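Local coordinates for protein DspB (Aggregatibacter actinomycetemcomitans, PDB 1YHT) that is a biofilm-releasing family 20 glycoside hydrolase that probably cleaves beta-linked N-acetylhexosamine residues, at residues 232-237 against 265-270; 216-221 against 254-259; 271-276 against 300-305. All coordinates share one frame; numbering follows the deposited sequence.

The three contacts illustrate how a (beta/alpha)8 barrel is built up toward the carboxyl ends of its strands, the end at which such barrels carry their active sites. Contact 1 pairs two neighbouring barrel strands. Contact 2, its centre about 10 Å away, ties the loop after neighbouring strand 212-216 to the helical link between those two strands, and contact 3, about 15 Å from contact 1 between centres, builds on the loop after strand 269-271. Contacts 1 and 2 meet where Tyr236 OH lies 2.7 Å from Val257 O and Trp237 NE1 lies 2.8 Å from Asp218 OD2. Contact 3 joins at Tyr272 N, 2.8 Å from Tyr236 O. The Asp218 side chain lies about 5 Å from a bound acetic acid, which may mark a pocket.

Contact 1 (232-237 against 265-270); sequences IEITYW and KGFTVL
The Phe267 ring presents its edge to the carbonyl of Ile232, whose oxygen lies in the ring plane 3.5 Å from CD1, while Ile234 CG1 nears the same CD1 obliquely, at 4.2 Å. The Tyr236 ring is met at about 90° by that of Trp307, beyond the two segments. These residues of the two segments belong to a beta-alpha-beta crossover of the TIM barrel: 233-236 and 269-271 are adjacent parallel strands, and the chain between them runs through helices 246-255 and 259-264. In the parallel ladder, Ile234 gives its N-H to Thr268 O (N to O 2.9 Å) and takes one from Leu270 (Leu270 N to Ile234 O 2.7 Å). Tyr236 N then donates to Leu270 O at 2.9 Å. The pairing divides the side chains between two faces. Ile234 and Val269 lie on the one covered in part by helix 259-264, where Val269 touches Leu259 and Leu262; Thr235 and Leu270 lie on the inner one, and there Thr235 OG1 bonds to His179. With CG1 anti to the backbone N (chi1 -174°), Val269 turns this methyl onto Tyr236 CB, 3.7 Å away. Glu233 and Thr268 run alongside each other, pointing the same way, with Glu233 CG 3.7 Å from Thr268 CB; the extended glutamate chain carries its carboxylate to a salt bridge with Arg214. Where the strands part near Phe267, a water replaces a direct bond: it donates to Ile232 O at 2.8 Å and accepts from Thr268 N.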
loop_
_atom_site.group_PDB
_atom_site.type_symbol
_atom_site.label_atom_id
_atom_site.label_comp_id
_atom_site.label_asym_id
_atom_site.label_seq_id
_atom_site.Cartn_x
_atom_site.Cartn_y
_atom_site.Cartn_z
ATOM N N ILE A 232 -11.737 -9.331 6.028
ATOM C CA ILE A 232 -10.628 -8.426 5.693
ATOM C C ILE A 232 -9.709 -9.226 4.790
ATOM O O ILE A 232 -9.470 -10.444 5.027
ATOM C CB ILE A 232 -9.858 -7.941 6.913
ATOM C CG1 ILE A 232 -10.733 -7.005 7.751
ATOM C CG2 ILE A 232 -8.532 -7.201 6.454
ATOM C CD1 ILE A 232 -10.124 -6.692 9.179
ATOM N N GLU A 233 -9.253 -8.577 3.720
ATOM C CA GLU A 233 -8.441 -9.247 2.709
ATOM C C GLU A 233 -6.982 -8.884 2.906
ATOM O O GLU A 233 -6.662 -7.720 3.118
ATOM C CB GLU A 233 -8.940 -8.919 1.293
ATOM C CG GLU A 233 -10.434 -9.243 1.088
ATOM C CD GLU A 233 -10.983 -8.964 -0.297
ATOM O OE1 GLU A 233 -10.250 -8.440 -1.163
ATOM O OE2 GLU A 233 -12.187 -9.256 -0.530
ATOM N N ILE A 234 -6.109 -9.894 2.900
ATOM C CA ILE A 234 -4.734 -9.706 3.307
ATOM C C ILE A 234 -3.766 -9.572 2.121
ATOM O O ILE A 234 -3.776 -10.419 1.191
ATOM C CB ILE A 234 -4.260 -10.842 4.207
ATOM C CG1 ILE A 234 -5.248 -11.082 5.406
ATOM C CG2 ILE A 234 -2.823 -10.587 4.649
ATOM C CD1 ILE A 234 -5.761 -9.838 6.041
ATOM N N THR A 235 -2.954 -8.513 2.163
ATOM C CA THR A 235 -1.803 -8.345 1.262
ATOM C C THR A 235 -0.531 -8.795 1.982
ATOM O O THR A 235 0.028 -8.070 2.813
ATOM C CB THR A 235 -1.717 -6.855 0.690
ATOM O OG1 THR A 235 -1.624 -5.879 1.740
ATOM C CG2 THR A 235 -2.930 -6.570 -0.084
ATOM N N TYR A 236 -0.114 -10.035 1.692
ATOM C CA TYR A 236 0.904 -10.776 2.456
ATOM C C TYR A 236 2.278 -10.611 1.846
ATOM O O TYR A 236 2.587 -11.225 0.795
ATOM C CB TYR A 236 0.565 -12.296 2.531
ATOM C CG TYR A 236 1.244 -12.987 3.700
ATOM C CD1 TYR A 236 0.518 -13.363 4.841
ATOM C CD2 TYR A 236 2.621 -13.185 3.723
ATOM C CE1 TYR A 236 1.152 -13.947 5.971
ATOM C CE2 TYR A 236 3.249 -13.771 4.811
ATOM C CZ TYR A 236 2.507 -14.191 5.935
ATOM O OH TYR A 236 3.151 -14.771 7.054
ATOM N N TRP A 237 3.105 -9.787 2.484
ATOM C CA TRP A 237 4.383 -9.383 1.897
ATOM C C TRP A 237 5.631 -10.078 2.447
ATOM O O TRP A 237 6.605 -10.255 1.727
ATOM C CB TRP A 237 4.568 -7.896 1.957
ATOM C CG TRP A 237 4.776 -7.299 3.294
ATOM C CD1 TRP A 237 3.839 -7.060 4.243
ATOM C CD2 TRP A 237 6.010 -6.828 3.824
ATOM N NE1 TRP A 237 4.406 -6.477 5.335
ATOM C CE2 TRP A 237 5.744 -6.328 5.114
ATOM C CE3 TRP A 237 7.316 -6.782 3.334
ATOM C CZ2 TRP A 237 6.726 -5.758 5.914
ATOM C CZ3 TRP A 237 8.318 -6.207 4.127
ATOM C CH2 TRP A 237 8.019 -5.706 5.405
ATOM N N LYS A 265 -7.728 -20.914 7.335
ATOM C CA LYS A 265 -8.831 -20.259 7.999
ATOM C C LYS A 265 -9.831 -19.580 7.070
ATOM O O LYS A 265 -10.801 -19.056 7.531
ATOM C CB LYS A 265 -8.341 -19.261 9.052
ATOM C CG LYS A 265 -8.093 -19.890 10.437
ATOM C CD LYS A 265 -9.407 -20.167 11.204
ATOM C CE LYS A 265 -9.746 -18.971 12.120
ATOM N NZ LYS A 265 -11.157 -18.846 12.593
ATOM N N GLY A 266 -9.631 -19.588 5.771
ATOM C CA GLY A 266 -10.623 -18.995 4.883
ATOM C C GLY A 266 -10.379 -17.566 4.415
ATOM O O GLY A 266 -11.224 -16.991 3.730
ATOM N N PHE A 267 -9.238 -16.982 4.762
ATOM C CA PHE A 267 -8.962 -15.610 4.369
ATOM C C PHE A 267 -8.689 -15.500 2.900
ATOM O O PHE A 267 -8.011 -16.343 2.308
ATOM C CB PHE A 267 -7.767 -15.029 5.145
ATOM C CG PHE A 267 -8.121 -14.589 6.537
ATOM C CD1 PHE A 267 -8.527 -13.301 6.789
ATOM C CD2 PHE A 267 -8.075 -15.489 7.591
ATOM C CE1 PHE A 267 -8.882 -12.902 8.076
ATOM C CE2 PHE A 267 -8.417 -15.108 8.896
ATOM C CZ PHE A 267 -8.804 -13.824 9.155
ATOM N N THR A 268 -9.176 -14.390 2.329
ATOM C CA THR A 268 -8.666 -13.897 1.065
ATOM C C THR A 268 -7.263 -13.371 1.278
ATOM O O THR A 268 -7.035 -12.503 2.112
ATOM C CB THR A 268 -9.579 -12.798 0.542
ATOM O OG1 THR A 268 -10.872 -13.368 0.356
ATOM C CG2 THR A 268 -9.094 -12.224 -0.751
ATOM N N VAL A 269 -6.302 -13.923 0.541
ATOM C CA VAL A 269 -4.936 -13.477 0.663
ATOM C C VAL A 269 -4.331 -13.267 -0.734
ATOM O O VAL A 269 -4.349 -14.182 -1.575
ATOM C CB VAL A 269 -4.071 -14.469 1.444
ATOM C CG1 VAL A 269 -2.685 -13.862 1.663
ATOM C CG2 VAL A 269 -4.736 -14.864 2.820
ATOM N N LEU A 270 -3.731 -12.093 -0.927
ATOM C CA LEU A 270 -2.915 -11.789 -2.113
ATOM C C LEU A 270 -1.449 -11.857 -1.737
ATOM O O LEU A 270 -1.050 -11.384 -0.664
ATOM C CB LEU A 270 -3.227 -10.394 -2.691
ATOM C CG LEU A 270 -4.584 -10.205 -3.356
ATOM C CD1 LEU A 270 -5.715 -10.095 -2.291
ATOM C CD2 LEU A 270 -4.585 -8.978 -4.262
HETATM O O HOH W 1 -10.843 -12.562 3.889
#

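Contact 2 (216-221 against 254-259); sequences WNDGLI and DMRVSL
Leu220 and Val257 supply the direct backbone link: Val257 N donates to Leu220 O at 3.0 Å, beside a single bridge between Ile221 and Arg256. Leu220 is the last residue of a type I beta turn that its N closes onto Asn217 O; its own O ties this loop, which follows barrel strand 212-216, to the link between helices 246-255 and 259-264. Water adds a second polar connection. One molecule accepts from Asn217 ND2 at 3.1 Å and sits 2.9 Å from Val257 O, with Asn217 O also close by.

Apolar contact is tight at one point, where Leu220 CB and Val257 CG1 approach to 3.4 Å; chi1 of 71° wedges that methyl between the valine's own N and carbonyl carbon. Farther along, Ile221 CG2 meets Met255 CE loosely, at 4.4 Å.

Charge enters through Arg256, which reaches extended from CG to NE across the turn. Asp218 O lies over one face of its guanidinium, 3.6 Å from NE. The carboxylate of Asp218 bonds instead to Trp237 NE1 and Glu184 N. Its OD1 stays 4.5 Å from Arg256 NH1 and well out of the guanidinium plane, which implies probably a modest electrostatic attraction, with no N-H directed at the oxygen.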
loop_
_atom_site.group_PDB
_atom_site.type_symbol
_atom_site.label_atom_id
_atom_site.label_comp_id
_atom_site.label_asym_id
_atom_site.label_seq_id
_atom_site.Cartn_x
_atom_site.Cartn_y
_atom_site.Cartn_z
ATOM N N TRP A 216 -2.173 -5.117 5.287
ATOM C CA TRP A 216 -0.876 -5.779 5.325
ATOM C C TRP A 216 -0.919 -6.901 6.398
ATOM O O TRP A 216 -1.712 -6.821 7.344
ATOM C CB TRP A 216 0.263 -4.768 5.618
ATOM C CG TRP A 216 0.487 -3.708 4.570
ATOM C CD1 TRP A 216 0.334 -2.364 4.716
ATOM C CD2 TRP A 216 0.909 -3.916 3.215
ATOM N NE1 TRP A 216 0.647 -1.717 3.535
ATOM C CE2 TRP A 216 0.998 -2.645 2.603
ATOM C CE3 TRP A 216 1.298 -5.049 2.486
ATOM C CZ2 TRP A 216 1.416 -2.472 1.282
ATOM C CZ3 TRP A 216 1.715 -4.894 1.208
ATOM C CH2 TRP A 216 1.765 -3.594 0.591
ATOM N N ASN A 217 -0.104 -7.950 6.248
ATOM C CA ASN A 217 -0.193 -9.098 7.204
ATOM C C ASN A 217 0.467 -8.933 8.572
ATOM O O ASN A 217 0.355 -9.807 9.393
ATOM C CB ASN A 217 0.344 -10.384 6.577
ATOM C CG ASN A 217 1.809 -10.318 6.299
ATOM O OD1 ASN A 217 2.234 -9.653 5.365
ATOM N ND2 ASN A 217 2.612 -10.991 7.131
ATOM N N ASP A 218 1.150 -7.819 8.809
ATOM C CA ASP A 218 2.101 -7.710 9.893
ATOM C C ASP A 218 1.481 -7.997 11.285
ATOM O O ASP A 218 2.148 -8.571 12.155
ATOM C CB ASP A 218 2.743 -6.327 9.964
ATOM C CG ASP A 218 3.385 -5.888 8.684
ATOM O OD1 ASP A 218 4.485 -5.324 8.757
ATOM O OD2 ASP A 218 2.765 -6.077 7.608
ATOM N N GLY A 219 0.231 -7.573 11.468
ATOM C CA GLY A 219 -0.439 -7.680 12.753
ATOM C C GLY A 219 -1.193 -8.950 12.969
ATOM O O GLY A 219 -1.878 -9.087 13.955
ATOM N N LEU A 220 -1.032 -9.901 12.042
ATOM C CA LEU A 220 -1.741 -11.167 12.104
ATOM C C LEU A 220 -0.859 -12.164 12.813
ATOM O O LEU A 220 0.114 -12.683 12.234
ATOM C CB LEU A 220 -2.120 -11.654 10.690
ATOM C CG LEU A 220 -3.063 -10.724 9.916
ATOM C CD1 LEU A 220 -3.346 -11.198 8.511
ATOM C CD2 LEU A 220 -4.366 -10.542 10.652
ATOM N N ILE A 221 -1.178 -12.382 14.097
ATOM C CA ILE A 221 -0.411 -13.294 14.926
ATOM C C ILE A 221 -1.294 -14.427 15.408
ATOM O O ILE A 221 -2.496 -14.312 15.418
ATOM C CB ILE A 221 0.280 -12.574 16.087
ATOM C CG1 ILE A 221 -0.751 -12.025 17.101
ATOM C CG2 ILE A 221 1.215 -11.445 15.550
ATOM C CD1 ILE A 221 -0.088 -11.484 18.339
ATOM N N ASP A 254 7.564 -17.627 14.558
ATOM C CA ASP A 254 6.889 -18.439 15.562
ATOM C C ASP A 254 5.615 -17.776 16.035
ATOM O O ASP A 254 4.690 -18.429 16.453
ATOM C CB ASP A 254 7.810 -18.636 16.762
ATOM C CG ASP A 254 7.262 -19.654 17.731
ATOM O OD1 ASP A 254 6.959 -20.793 17.282
ATOM O OD2 ASP A 254 7.087 -19.284 18.917
ATOM N N MET A 255 5.582 -16.458 15.989
ATOM C CA MET A 255 4.448 -15.727 16.521
ATOM C C MET A 255 3.411 -15.415 15.448
ATOM O O MET A 255 2.235 -15.469 15.684
ATOM C CB MET A 255 4.945 -14.409 17.058
ATOM C CG MET A 255 5.320 -14.381 18.503
ATOM S SD MET A 255 5.972 -12.728 18.891
ATOM C CE MET A 255 4.805 -11.561 18.152
ATOM N N ARG A 256 3.878 -15.002 14.278
ATOM C CA ARG A 256 2.978 -14.564 13.224
ATOM C C ARG A 256 2.304 -15.736 12.527
ATOM O O ARG A 256 2.808 -16.860 12.531
ATOM C CB ARG A 256 3.740 -13.735 12.209
ATOM C CG ARG A 256 4.218 -12.433 12.780
ATOM C CD ARG A 256 4.812 -11.550 11.732
ATOM N NE ARG A 256 5.265 -10.286 12.286
ATOM C CZ ARG A 256 5.715 -9.263 11.568
ATOM N NH1 ARG A 256 5.774 -9.338 10.247
ATOM N NH2 ARG A 256 6.118 -8.159 12.176
ATOM N N VAL A 257 1.174 -15.451 11.884
ATOM C CA VAL A 257 0.503 -16.443 11.054
ATOM C C VAL A 257 1.186 -16.531 9.642
ATOM O O VAL A 257 1.549 -15.534 9.037
ATOM C CB VAL A 257 -1.046 -16.152 10.976
ATOM C CG1 VAL A 257 -1.317 -14.943 10.153
ATOM C CG2 VAL A 257 -1.781 -17.299 10.344
ATOM N N SER A 258 1.357 -17.738 9.143
ATOM C CA SER A 258 1.854 -17.952 7.771
ATOM C C SER A 258 0.722 -17.749 6.753
ATOM O O SER A 258 -0.462 -17.754 7.102
ATOM C CB SER A 258 2.367 -19.389 7.639
ATOM O OG SER A 258 1.281 -20.281 7.587
ATOM N N LEU A 259 1.101 -17.591 5.495
ATOM C CA LEU A 259 0.135 -17.450 4.450
ATOM C C LEU A 259 -0.749 -18.725 4.406
ATOM O O LEU A 259 -1.965 -18.607 4.360
ATOM C CB LEU A 259 0.814 -17.095 3.117
ATOM C CG LEU A 259 -0.122 -16.958 1.914
ATOM C CD1 LEU A 259 0.363 -15.920 0.891
ATOM C CD2 LEU A 259 -0.335 -18.292 1.278
HETATM O O HOH W 2 1.395 -12.686 9.362
#

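Contact 3 (271-276 against 300-305)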
loop_
_atom_site.group_PDB
_atom_site.type_symbol
_atom_site.label_atom_id
_atom_site.label_comp_id
_atom_site.label_asym_id
_atom_site.label_seq_id
_atom_site.Cartn_x
_atom_site.Cartn_y
_atom_site.Cartn_z
ATOM N N ASN A 271 -0.663 -12.427 -2.640
ATOM C CA ASN A 271 0.724 -12.652 -2.414
ATOM C C ASN A 271 1.521 -11.442 -2.905
ATOM O O ASN A 271 1.574 -11.152 -4.084
ATOM C CB ASN A 271 1.146 -13.937 -3.157
ATOM C CG ASN A 271 2.592 -14.352 -2.874
ATOM O OD1 ASN A 271 3.318 -13.663 -2.159
ATOM N ND2 ASN A 271 3.006 -15.512 -3.423
ATOM N N TYR A 272 2.145 -10.751 -1.979
ATOM C CA TYR A 272 2.951 -9.581 -2.286
ATOM C C TYR A 272 4.449 -9.876 -2.084
ATOM O O TYR A 272 5.253 -8.947 -2.060
ATOM C CB TYR A 272 2.520 -8.427 -1.412
ATOM C CG TYR A 272 1.378 -7.555 -1.949
ATOM C CD1 TYR A 272 0.146 -8.097 -2.281
ATOM C CD2 TYR A 272 1.529 -6.171 -2.079
ATOM C CE1 TYR A 272 -0.916 -7.289 -2.724
ATOM C CE2 TYR A 272 0.458 -5.366 -2.493
ATOM C CZ TYR A 272 -0.765 -5.932 -2.828
ATOM O OH TYR A 272 -1.878 -5.152 -3.235
ATOM N N ASN A 273 4.784 -11.173 -1.907
ATOM C CA ASN A 273 6.179 -11.663 -1.614
ATOM C C ASN A 273 7.247 -10.653 -1.942
ATOM O O ASN A 273 7.554 -10.455 -3.110
ATOM C CB ASN A 273 6.447 -12.955 -2.399
ATOM C CG ASN A 273 7.827 -13.573 -2.111
ATOM O OD1 ASN A 273 8.765 -12.889 -1.717
ATOM N ND2 ASN A 273 7.936 -14.871 -2.323
ATOM N N SER A 274 7.846 -10.042 -0.914
ATOM C CA SER A 274 8.819 -8.964 -1.110
ATOM C C SER A 274 10.087 -9.429 -1.839
ATOM O O SER A 274 10.691 -8.670 -2.561
ATOM C CB SER A 274 9.195 -8.300 0.216
ATOM O OG SER A 274 9.755 -9.253 1.099
ATOM N N TYR A 275 10.469 -10.691 -1.708
ATOM C CA TYR A 275 11.661 -11.117 -2.442
ATOM C C TYR A 275 11.543 -10.980 -3.958
ATOM O O TYR A 275 12.467 -10.460 -4.591
ATOM C CB TYR A 275 12.048 -12.535 -2.089
ATOM C CG TYR A 275 13.379 -12.928 -2.697
ATOM C CD1 TYR A 275 14.590 -12.511 -2.128
ATOM C CD2 TYR A 275 13.420 -13.669 -3.851
ATOM C CE1 TYR A 275 15.810 -12.857 -2.702
ATOM C CE2 TYR A 275 14.634 -14.046 -4.418
ATOM C CZ TYR A 275 15.811 -13.657 -3.828
ATOM O OH TYR A 275 16.975 -14.027 -4.448
ATOM N N TYR A 276 10.449 -11.470 -4.541
ATOM C CA TYR A 276 10.245 -11.426 -6.005
ATOM C C TYR A 276 9.434 -10.227 -6.519
ATOM O O TYR A 276 9.523 -9.855 -7.697
ATOM C CB TYR A 276 9.517 -12.687 -6.467
ATOM C CG TYR A 276 10.399 -13.898 -6.467
ATOM C CD1 TYR A 276 11.427 -14.013 -7.411
ATOM C CD2 TYR A 276 10.243 -14.913 -5.510
ATOM C CE1 TYR A 276 12.248 -15.106 -7.425
ATOM C CE2 TYR A 276 11.067 -16.050 -5.541
ATOM C CZ TYR A 276 12.066 -16.125 -6.491
ATOM O OH TYR A 276 12.915 -17.205 -6.535
ATOM N N LYS A 300 11.346 -17.126 -14.592
ATOM C CA LYS A 300 12.042 -18.418 -14.422
ATOM C C LYS A 300 11.729 -19.103 -13.088
ATOM O O LYS A 300 11.479 -20.312 -13.050
ATOM C CB LYS A 300 13.536 -18.153 -14.516
ATOM C CG LYS A 300 14.460 -19.365 -14.447
ATOM C CD LYS A 300 14.927 -19.801 -15.804
ATOM C CE LYS A 300 16.324 -20.430 -15.717
ATOM N NZ LYS A 300 16.410 -21.435 -14.651
ATOM N N ASN A 301 11.689 -18.296 -12.029
ATOM C CA ASN A 301 11.790 -18.770 -10.642
ATOM C C ASN A 301 10.587 -18.475 -9.737
ATOM O O ASN A 301 10.456 -19.099 -8.690
ATOM C CB ASN A 301 13.062 -18.198 -9.965
ATOM C CG ASN A 301 14.340 -18.522 -10.736
ATOM O OD1 ASN A 301 15.083 -17.623 -11.167
ATOM N ND2 ASN A 301 14.596 -19.781 -10.924
ATOM N N TRP A 302 9.728 -17.518 -10.089
ATOM C CA TRP A 302 8.583 -17.239 -9.232
ATOM C C TRP A 302 7.313 -17.919 -9.715
ATOM O O TRP A 302 7.079 -18.050 -10.927
ATOM C CB TRP A 302 8.355 -15.732 -9.040
ATOM C CG TRP A 302 7.227 -15.480 -8.080
ATOM C CD1 TRP A 302 7.218 -15.707 -6.738
ATOM C CD2 TRP A 302 5.923 -15.017 -8.419
ATOM N NE1 TRP A 302 5.983 -15.374 -6.204
ATOM C CE2 TRP A 302 5.174 -14.943 -7.220
ATOM C CE3 TRP A 302 5.327 -14.591 -9.610
ATOM C CZ2 TRP A 302 3.865 -14.494 -7.192
ATOM C CZ3 TRP A 302 4.008 -14.180 -9.577
ATOM C CH2 TRP A 302 3.285 -14.169 -8.375
ATOM N N ASP A 303 6.498 -18.387 -8.776
ATOM C CA ASP A 303 5.110 -18.724 -9.079
ATOM C C ASP A 303 4.227 -18.310 -7.922
ATOM O O ASP A 303 4.713 -18.002 -6.809
ATOM C CB ASP A 303 4.890 -20.217 -9.432
ATOM C CG ASP A 303 5.122 -21.150 -8.278
ATOM O OD1 ASP A 303 4.224 -21.275 -7.418
ATOM O OD2 ASP A 303 6.190 -21.820 -8.281
ATOM N N LEU A 304 2.927 -18.303 -8.178
ATOM C CA LEU A 304 1.991 -17.687 -7.227
ATOM C C LEU A 304 2.052 -18.332 -5.818
ATOM O O LEU A 304 1.728 -17.677 -4.820
ATOM C CB LEU A 304 0.573 -17.723 -7.790
ATOM C CG LEU A 304 -0.487 -17.039 -6.942
ATOM C CD1 LEU A 304 -0.135 -15.505 -6.765
ATOM C CD2 LEU A 304 -1.863 -17.254 -7.522
ATOM N N GLY A 305 2.473 -19.589 -5.740
ATOM C CA GLY A 305 2.510 -20.319 -4.480
ATOM C C GLY A 305 3.748 -20.108 -3.638
ATOM O O GLY A 305 3.834 -20.568 -2.481
#
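Asn271 ND2 spends its hydrogens on two carbonyls: Leu304 O, 2.9 Å from that nitrogen, and Val306 O just beyond the segment. Leu304 O lies almost in the plane of the asparagine amide, yet ND2 stands 45° out of the plane of the leucine carbonyl and so does not meet a lone pair. Val306 O in turn also accepts from Trp302 NE1 and from Asn273 ND2, which donates to Gly309 O as well, so three side chains grip one backbone oxygen. The other end of the Asn271 amide is engaged too, its OD1 accepting from Asn273 N at 2.9 Å in an Asx turn, and bonds at both ends fix the rotation of the amide. Its CG stands opposite the backbone N (chi1 -174°), which sends the amide toward Trp302, and ND2 lies at the indole edge, in plane and 4.0 Å from CZ2.

The site is a junction in the TIM barrel. Strand 269-271 ends here and turns into the short helix 274-277, with Asn273 at the N-cap position, its OD1 taking a weak bond from Tyr275 N, while 302-305 leads from the end of helix 287-301 back toward strand 324-329. Trp302 spans this junction, touching Ala325 of that strand and Thr357 of helix 339-358.

Tyr276 has its ring held between two neighbours. Tyr275 CD2 sits over the centre of one face; over the opposite face Trp302 CB makes a CH-pi contact, 3.9 Å from the centroid of the Tyr276 ring. The tyrosine and indole planes are inclined at 44°, neither stacked nor edge-to-face, and Tyr276 CD2 approaches Trp302 CD1 to 3.4 Å. At the far end of the phenol, Tyr276 OH rests 3.6 Å from Asn301 CB. On the strand side, Leu304 CD1 packs against Asn271 CB at 4.1 Å.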